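Local coordinates for intergenic-region protein (Escherichia coli CFT073, PDB 2WJ9) that probably inhibits restriction enzymes, helping incoming foreign DNA to escape cleavage, at residues 58-61 and 62-66. Sequence-based numbering, arbitrary orientation.
Sequences SFWP and QHFGL
Trp60 and Phe64, one turn apart on the short helix 59-64, run alongside each other in the same direction, and their rings meet at a slant. The six-membered ring of the indole makes the contact through CE3 and CZ3: CE3 of Trp60 lies 3.4 Å from CD2 of Phe64, and CZ3 of Trp60 sits over one phenyl face, displaced toward its rim. The two rings meet obliquely, planes at 44° and centroids 4.8 Å apart. Both side chains have CG anti to their own carbonyl carbon, which, with their four-residue spacing on the helix, sends both the same way.

Phe59 departs from this pattern, its CG being anti to the backbone N (chi1 177°). Its ring closes on two neighbours: CD1 of Phe59 is 3.8 Å from CD2 of His63, while CE2 of Phe59 meets CE2 of Phe64 at 4.0 Å. In the backbone, Phe64 N donates to Trp60 O at 2.8 Å and His63 N to Phe59 O at 3.1 Å; Gly65 N reaches Pro61 O only weakly, through an N-H...O angle of 127°.

Strands 93-98 and 103-107 and helix 73-84 pack against this aromatic cluster. The close ring-to-ring approaches are consistent with van der Waals packing as the main cohesion among the rings, while the hydrogen bonds of Trp60 NE1 to Glu74 and His63 ND1 to Ser34 probably restrict rotation of the indole and imidazole.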
loop_
_atom_site.group_PDB
_atom_site.type_symbol
_atom_site.label_atom_id
_atom_site.label_comp_id
_atom_site.label_asym_id
_atom_site.label_seq_id
_atom_site.Cartn_x
_atom_site.Cartn_y
_atom_site.Cartn_z
ATOM N N SER B 58 -6.048 -17.439 16.669
ATOM C CA SER B 58 -7.011 -16.724 15.810
ATOM C C SER B 58 -6.381 -15.770 14.777
ATOM O O SER B 58 -7.079 -15.239 13.909
ATOM C CB SER B 58 -7.996 -15.953 16.689
ATOM O OG SER B 58 -8.769 -16.843 17.472
ATOM N N PHE B 59 -5.068 -15.580 14.854
ATOM C CA PHE B 59 -4.353 -14.570 14.052
ATOM C C PHE B 59 -4.590 -14.669 12.542
ATOM O O PHE B 59 -4.984 -13.689 11.908
ATOM C CB PHE B 59 -2.850 -14.651 14.372
ATOM C CG PHE B 59 -1.985 -13.715 13.569
ATOM C CD1 PHE B 59 -1.846 -12.378 13.931
ATOM C CD2 PHE B 59 -1.277 -14.180 12.466
ATOM C CE1 PHE B 59 -1.030 -11.520 13.197
ATOM C CE2 PHE B 59 -0.459 -13.335 11.730
ATOM C CZ PHE B 59 -0.328 -12.010 12.086
ATOM N N TRP B 60 -4.335 -15.847 11.970
ATOM C CA TRP B 60 -4.383 -16.005 10.519
ATOM C C TRP B 60 -5.792 -15.822 9.926
ATOM O O TRP B 60 -5.940 -15.042 8.986
ATOM C CB TRP B 60 -3.688 -17.299 10.072
ATOM C CG TRP B 60 -2.175 -17.240 10.275
ATOM C CD1 TRP B 60 -1.446 -17.889 11.229
ATOM C CD2 TRP B 60 -1.239 -16.470 9.511
ATOM N NE1 TRP B 60 -0.107 -17.583 11.095
ATOM C CE2 TRP B 60 0.047 -16.717 10.047
ATOM C CE3 TRP B 60 -1.357 -15.617 8.413
ATOM C CZ2 TRP B 60 1.202 -16.119 9.529
ATOM C CZ3 TRP B 60 -0.211 -15.021 7.896
ATOM C CH2 TRP B 60 1.053 -15.270 8.466
ATOM N N PRO B 61 -6.824 -16.526 10.460
ATOM C CA PRO B 61 -8.159 -16.258 9.907
ATOM C C PRO B 61 -8.666 -14.832 10.196
ATOM O O PRO B 61 -9.322 -14.235 9.335
ATOM C CB PRO B 61 -9.043 -17.324 10.564
ATOM C CG PRO B 61 -8.337 -17.700 11.817
ATOM C CD PRO B 61 -6.863 -17.571 11.501
ATOM N N GLN B 62 -8.330 -14.286 11.364
ATOM C CA GLN B 62 -8.781 -12.940 11.747
ATOM C C GLN B 62 -8.270 -11.859 10.785
ATOM O O GLN B 62 -9.034 -10.969 10.392
ATOM C CB GLN B 62 -8.373 -12.620 13.194
ATOM C CG GLN B 62 -8.697 -11.210 13.675
ATOM C CD GLN B 62 -8.540 -11.048 15.192
ATOM O OE1 GLN B 62 -8.808 -11.977 15.959
ATOM N NE2 GLN B 62 -8.092 -9.869 15.622
ATOM N N HIS B 63 -6.992 -11.955 10.402
ATOM C CA HIS B 63 -6.341 -10.926 9.564
ATOM C C HIS B 63 -6.218 -11.281 8.074
ATOM O O HIS B 63 -6.040 -10.385 7.245
ATOM C CB HIS B 63 -4.957 -10.568 10.127
ATOM C CG HIS B 63 -5.001 -9.940 11.489
ATOM N ND1 HIS B 63 -5.201 -8.588 11.679
ATOM C CD2 HIS B 63 -4.888 -10.480 12.726
ATOM C CE1 HIS B 63 -5.203 -8.325 12.975
ATOM N NE2 HIS B 63 -5.017 -9.455 13.632
ATOM N N PHE B 64 -6.326 -12.566 7.743
ATOM C CA PHE B 64 -6.056 -13.045 6.372
ATOM C C PHE B 64 -7.175 -13.938 5.795
ATOM O O PHE B 64 -7.055 -14.418 4.668
ATOM C CB PHE B 64 -4.710 -13.803 6.316
ATOM C CG PHE B 64 -3.503 -12.962 6.684
ATOM C CD1 PHE B 64 -2.716 -12.374 5.696
ATOM C CD2 PHE B 64 -3.151 -12.767 8.017
ATOM C CE1 PHE B 64 -1.599 -11.607 6.028
ATOM C CE2 PHE B 64 -2.045 -11.995 8.359
ATOM C CZ PHE B 64 -1.265 -11.418 7.373
ATOM N N GLY B 65 -8.271 -14.126 6.533
ATOM C CA GLY B 65 -9.296 -15.120 6.170
ATOM C C GLY B 65 -10.075 -14.911 4.868
ATOM O O GLY B 65 -10.811 -15.804 4.434
ATOM N N LEU B 66 -9.950 -13.736 4.258
ATOM C CA LEU B 66 -10.592 -13.450 2.970
ATOM C C LEU B 66 -9.739 -13.895 1.779
ATOM O O LEU B 66 -10.216 -13.887 0.643
ATOM C CB LEU B 66 -10.903 -11.952 2.837
ATOM C CG LEU B 66 -11.914 -11.357 3.825
ATOM C CD1 LEU B 66 -11.981 -9.835 3.648
ATOM C CD2 LEU B 66 -13.281 -11.987 3.666
#